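Local coordinates for Alr3699 protein (PDB 4XSO), which belongs to the GT-B clan of glycosyltransferases, whose fold has two Rossmann-like halves, each built round a parallel sheet, at residues A[220-225]-A[289-294]; A[240-245]-A[270-275]. All coordinates share one frame; numbering follows the deposited sequence.

Interaction 1: residues A[220-225]-A[289-294]; sequences GQHILI and TSTAPE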
loop_
_atom_site.group_PDB
_atom_site.type_symbol
_atom_site.label_atom_id
_atom_site.label_comp_id
_atom_site.label_asym_id
_atom_site.label_seq_id
_atom_site.Cartn_x
_atom_site.Cartn_y
_atom_site.Cartn_z
ATOM N N GLY A 220 25.762 27.664 -1.308
ATOM C CA GLY A 220 26.986 28.346 -0.878
ATOM C C GLY A 220 27.551 29.485 -1.716
ATOM O O GLY A 220 28.752 29.763 -1.712
ATOM N N GLN A 221 26.703 30.214 -2.388
ATOM C CA GLN A 221 27.186 31.391 -3.127
ATOM C C GLN A 221 27.866 32.402 -2.211
ATOM O O GLN A 221 28.801 33.048 -2.633
ATOM C CB GLN A 221 26.029 32.094 -3.856
ATOM C CG GLN A 221 25.582 31.398 -5.132
ATOM C CD GLN A 221 24.492 30.363 -4.893
ATOM O OE1 GLN A 221 24.084 30.126 -3.756
ATOM N NE2 GLN A 221 24.018 29.737 -5.974
ATOM N N HIS A 222 27.426 32.498 -0.951
ATOM C CA HIS A 222 28.031 33.447 0.009
ATOM C C HIS A 222 29.482 33.106 0.355
ATOM O O HIS A 222 30.283 33.985 0.670
ATOM C CB HIS A 222 27.152 33.560 1.295
ATOM C CG HIS A 222 27.100 32.295 2.102
ATOM N ND1 HIS A 222 26.309 31.209 1.749
ATOM C CD2 HIS A 222 27.775 31.923 3.217
ATOM C CE1 HIS A 222 26.503 30.233 2.618
ATOM N NE2 HIS A 222 27.403 30.632 3.501
ATOM N N ILE A 223 29.842 31.835 0.242
ATOM C CA ILE A 223 31.222 31.386 0.452
ATOM C C ILE A 223 32.135 31.884 -0.701
ATOM O O ILE A 223 33.205 32.390 -0.438
ATOM C CB ILE A 223 31.288 29.822 0.567
ATOM C CG1 ILE A 223 30.299 29.290 1.606
ATOM C CG2 ILE A 223 32.715 29.331 0.852
ATOM C CD1 ILE A 223 30.711 29.667 3.020
ATOM N N LEU A 224 31.697 31.745 -1.978
ATOM C CA LEU A 224 32.435 32.306 -3.098
ATOM C C LEU A 224 32.618 33.825 -2.918
ATOM O O LEU A 224 33.684 34.360 -3.187
ATOM C CB LEU A 224 31.768 31.947 -4.458
ATOM C CG LEU A 224 32.395 32.592 -5.707
ATOM C CD1 LEU A 224 33.826 32.130 -5.859
ATOM C CD2 LEU A 224 31.587 32.199 -6.957
ATOM N N ILE A 225 31.547 34.511 -2.538
ATOM C CA ILE A 225 31.576 35.963 -2.318
ATOM C C ILE A 225 32.602 36.326 -1.200
ATOM O O ILE A 225 33.464 37.147 -1.469
ATOM C CB ILE A 225 30.150 36.508 -2.078
ATOM C CG1 ILE A 225 29.317 36.300 -3.359
ATOM C CG2 ILE A 225 30.207 37.980 -1.718
ATOM C CD1 ILE A 225 27.836 36.273 -3.110
ATOM N N THR A 289 30.505 25.195 -4.318
ATOM C CA THR A 289 30.805 25.577 -2.923
ATOM C C THR A 289 29.636 25.248 -2.006
ATOM O O THR A 289 29.361 26.012 -1.093
ATOM C CB THR A 289 31.060 27.073 -2.824
ATOM O OG1 THR A 289 29.861 27.791 -3.173
ATOM C CG2 THR A 289 32.186 27.454 -3.771
ATOM N N SER A 290 28.922 24.154 -2.304
ATOM C CA SER A 290 27.816 23.680 -1.461
ATOM C C SER A 290 28.270 23.345 -0.020
ATOM O O SER A 290 29.343 22.776 0.212
ATOM C CB SER A 290 27.174 22.462 -2.087
ATOM O OG SER A 290 26.587 22.811 -3.327
ATOM N N THR A 291 27.422 23.685 0.935
ATOM C CA THR A 291 27.769 23.607 2.366
ATOM C C THR A 291 27.135 22.416 2.988
ATOM O O THR A 291 27.219 22.238 4.156
ATOM C CB THR A 291 27.324 24.859 3.121
ATOM O OG1 THR A 291 25.930 25.096 2.870
ATOM C CG2 THR A 291 28.111 26.044 2.659
ATOM N N ALA A 292 26.451 21.609 2.186
ATOM C CA ALA A 292 25.926 20.385 2.653
ATOM C C ALA A 292 26.300 19.315 1.618
ATOM O O ALA A 292 26.335 19.621 0.418
ATOM C CB ALA A 292 24.406 20.501 2.807
ATOM N N PRO A 293 26.596 18.086 2.089
ATOM C CA PRO A 293 27.112 17.065 1.216
ATOM C C PRO A 293 26.081 16.733 0.168
ATOM O O PRO A 293 24.935 16.565 0.484
ATOM C CB PRO A 293 27.271 15.851 2.143
ATOM C CG PRO A 293 27.361 16.407 3.534
ATOM C CD PRO A 293 26.466 17.595 3.485
ATOM N N GLU A 294 26.500 16.645 -1.059
ATOM C CA GLU A 294 25.642 16.322 -2.161
ATOM C C GLU A 294 25.981 14.909 -2.678
ATOM O O GLU A 294 27.146 14.441 -2.622
ATOM C CB GLU A 294 25.798 17.375 -3.285
ATOM C CG GLU A 294 25.284 18.790 -2.884
ATOM C CD GLU A 294 25.529 19.860 -3.940
ATOM O OE1 GLU A 294 26.225 19.582 -4.953
ATOM O OE2 GLU A 294 25.009 20.994 -3.776
#
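A buried polar contact, led by the Thr289 hydroxyl and the Gly220 carbonyl, joins the start of helix 221-228 to the loop that leaves strand 285-287, inside the Rossmann-like C-terminal half of a GT-B fold. Thr289 OG1 donates to Gly220 O at 2.7 Å. The hydroxyl does not approach along a lone pair: it stands above the carbonyl plane, 70° out of it, while Ile223 N reaches Gly220 O from the opposite face at 3.0 Å. Gly220 holds the N-cap position, so this second bond belongs to the first turn of the helix. With chi1 at 64°, OG1 of Thr289 sits between its own backbone N and carbonyl carbon, and CG2 is left beside the N. The same OG1 is also hydrogen-bonded to His211 NE2, on strand 207-212. The backbones come close as well: Gly220 CA makes a CA-H...O contact of 3.3 Å with Thr289 O, nearly straight at the hydrogen (168°). Beyond the polar pair, the methyl CG2 of Thr291 meets Ile223 CG1 at 4.1 Å and lies obliquely to the His222 ring, while its hydroxyl turns to Trp218 O. Ile223 CG1 in turn covers one face of that imidazole, off-centre, and His222 ND1 is hydrogen-bonded to Tyr250 OH. Gripped from both faces, the buried Gly220 carbonyl is satisfied twice over, and one threonine hydroxyl links the helix start, the loop and strand 207-212.

Interaction 2: residues A[240-245]-A[270-275]; sequences VGDALF and LGFRAD
Val240 lays its two methyls over separate parts of the 270-275 segment: CG2 meets Leu270 CD1 at 3.9 Å, and CG1 packs on the aliphatic CG of Arg273 at 3.7 Å. The contact lies at the C-terminal ends of neighbouring parallel strands 235-240 and 267-271 of a Rossmann-like sheet, the latter an outermost strand within the chain. CG1 reaches Arg273 because it is anti to the backbone N of Val240 (chi1 -174°). Ile276 and Leu279 of helix 276-282 pack on Val240 as well. Past the valine, just beyond strand 235-240, Gly241 N donates to Gly271 O at 2.9 Å, a bent bond (134° at the hydrogen). A water connects the same two glycines, giving a hydrogen to Gly241 O and accepting one from Gly271 N. Farther out, Asp242 and Phe272 run side by side, pointing the same way, with carboxylate and ring planes 69° apart and Asp242 OD1 at the ring edge, 3.8 Å from Phe272 CD2. The bent chain of Arg273 ends in a side-on salt bridge, its NE and NH2 each donating to the syn lone pair of a different Asp275 oxygen, NH2 to OD2 at 2.8 Å.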
loop_
_atom_site.group_PDB
_atom_site.type_symbol
_atom_site.label_atom_id
_atom_site.label_comp_id
_atom_site.label_asym_id
_atom_site.label_seq_id
_atom_site.Cartn_x
_atom_site.Cartn_y
_atom_site.Cartn_z
ATOM N N VAL A 240 25.180 32.106 -11.888
ATOM C CA VAL A 240 24.253 31.694 -12.875
ATOM C C VAL A 240 23.276 30.802 -12.197
ATOM O O VAL A 240 23.620 29.783 -11.600
ATOM C CB VAL A 240 24.976 30.962 -14.024
ATOM C CG1 VAL A 240 24.027 30.659 -15.137
ATOM C CG2 VAL A 240 26.116 31.836 -14.551
ATOM N N GLY A 241 22.041 31.239 -12.262
ATOM C CA GLY A 241 20.909 30.536 -11.742
ATOM C C GLY A 241 19.904 31.564 -11.207
ATOM O O GLY A 241 20.149 32.802 -11.100
ATOM N N ASP A 242 18.760 31.043 -10.856
ATOM C CA ASP A 242 17.679 31.881 -10.461
ATOM C C ASP A 242 17.402 31.643 -8.996
ATOM O O ASP A 242 17.925 30.730 -8.382
ATOM C CB ASP A 242 16.443 31.709 -11.386
ATOM C CG ASP A 242 15.971 30.292 -11.480
ATOM O OD1 ASP A 242 16.747 29.379 -11.175
ATOM O OD2 ASP A 242 14.819 30.080 -11.880
ATOM N N ALA A 243 16.591 32.543 -8.476
ATOM C CA ALA A 243 16.101 32.551 -7.125
ATOM C C ALA A 243 14.807 31.774 -7.147
ATOM O O ALA A 243 14.136 31.664 -8.184
ATOM C CB ALA A 243 15.827 34.001 -6.730
ATOM N N LEU A 244 14.417 31.312 -5.985
ATOM C CA LEU A 244 13.225 30.517 -5.845
ATOM C C LEU A 244 12.374 31.062 -4.676
ATOM O O LEU A 244 12.886 31.789 -3.781
ATOM C CB LEU A 244 13.627 29.048 -5.632
ATOM C CG LEU A 244 14.614 28.797 -4.474
ATOM C CD1 LEU A 244 13.874 28.108 -3.324
ATOM C CD2 LEU A 244 15.834 27.978 -4.872
ATOM N N PHE A 245 11.080 30.708 -4.727
ATOM C CA PHE A 245 10.045 31.221 -3.840
ATOM C C PHE A 245 10.461 31.030 -2.382
ATOM O O PHE A 245 10.428 31.976 -1.572
ATOM C CB PHE A 245 8.704 30.548 -4.149
ATOM C CG PHE A 245 7.557 31.057 -3.307
ATOM C CD1 PHE A 245 6.877 32.233 -3.655
ATOM C CD2 PHE A 245 7.155 30.374 -2.154
ATOM C CE1 PHE A 245 5.822 32.717 -2.870
ATOM C CE2 PHE A 245 6.101 30.851 -1.376
ATOM C CZ PHE A 245 5.435 32.025 -1.733
ATOM N N LEU A 270 23.664 36.500 -13.533
ATOM C CA LEU A 270 23.147 36.368 -14.936
ATOM C C LEU A 270 21.753 35.835 -15.019
ATOM O O LEU A 270 21.138 35.739 -16.119
ATOM C CB LEU A 270 24.059 35.485 -15.804
ATOM C CG LEU A 270 25.495 35.854 -15.852
ATOM C CD1 LEU A 270 26.230 34.976 -16.852
ATOM C CD2 LEU A 270 25.594 37.319 -16.220
ATOM N N GLY A 271 21.244 35.401 -13.901
ATOM C CA GLY A 271 19.951 34.789 -13.882
ATOM C C GLY A 271 19.941 33.352 -14.437
ATOM O O GLY A 271 20.969 32.724 -14.564
ATOM N N PHE A 272 18.767 32.822 -14.745
ATOM C CA PHE A 272 18.699 31.438 -15.270
ATOM C C PHE A 272 19.185 31.400 -16.712
ATOM O O PHE A 272 18.716 32.148 -17.544
ATOM C CB PHE A 272 17.288 30.877 -15.159
ATOM C CG PHE A 272 17.155 29.470 -15.677
ATOM C CD1 PHE A 272 17.077 29.216 -17.053
ATOM C CD2 PHE A 272 17.089 28.394 -14.805
ATOM C CE1 PHE A 272 16.959 27.914 -17.531
ATOM C CE2 PHE A 272 16.961 27.088 -15.287
ATOM C CZ PHE A 272 16.894 26.864 -16.643
ATOM N N ARG A 273 20.151 30.542 -17.002
ATOM C CA ARG A 273 20.652 30.415 -18.342
ATOM C C ARG A 273 20.532 28.980 -18.806
ATOM O O ARG A 273 20.789 28.037 -18.057
ATOM C CB ARG A 273 22.097 30.871 -18.409
ATOM C CG ARG A 273 22.316 32.323 -18.020
ATOM C CD ARG A 273 21.916 33.223 -19.148
ATOM N NE ARG A 273 22.854 33.042 -20.284
ATOM C CZ ARG A 273 23.619 33.965 -20.788
ATOM N NH1 ARG A 273 23.546 35.200 -20.330
ATOM N NH2 ARG A 273 24.413 33.667 -21.818
ATOM N N ALA A 274 20.146 28.841 -20.062
ATOM C CA ALA A 274 20.103 27.523 -20.750
ATOM C C ALA A 274 21.465 27.099 -21.318
ATOM O O ALA A 274 21.741 25.894 -21.410
ATOM C CB ALA A 274 19.056 27.551 -21.855
ATOM N N ASP A 275 22.346 28.056 -21.602
ATOM C CA ASP A 275 23.662 27.768 -22.225
ATOM C C ASP A 275 24.828 27.562 -21.173
ATOM O O ASP A 275 25.869 28.265 -21.156
ATOM C CB ASP A 275 24.024 28.863 -23.185
ATOM C CG ASP A 275 23.979 30.264 -22.506
ATOM O OD1 ASP A 275 23.015 30.511 -21.787
ATOM O OD2 ASP A 275 24.909 31.065 -22.653
HETATM O O HOH W 1 21.906 34.761 -11.321
#

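Overall arrangement
From the N terminus, the chain passes through the family 4 region before entering the C-terminal half of the fold, built round a six-stranded sheet, where both contacts lie. Residues 220-225 open the longer loop, which interaction 1 closes at 289-294 after 63 intervening residues. Within that span, 240-245 follows strand 235-240, and the chain runs through helix 248-260 to 270-275, where interaction 2 closes a shorter loop of 24 residues. Interaction 2 is therefore wholly enclosed by interaction 1. Their centres are about 16 Å apart and their nearest atoms about 6 Å apart, so the two contacts do not touch. Interaction 2 joins neighbouring strand ends at the surface; interaction 1 makes a buried join between the start of helix 221-228 and the loop before helix 298-305.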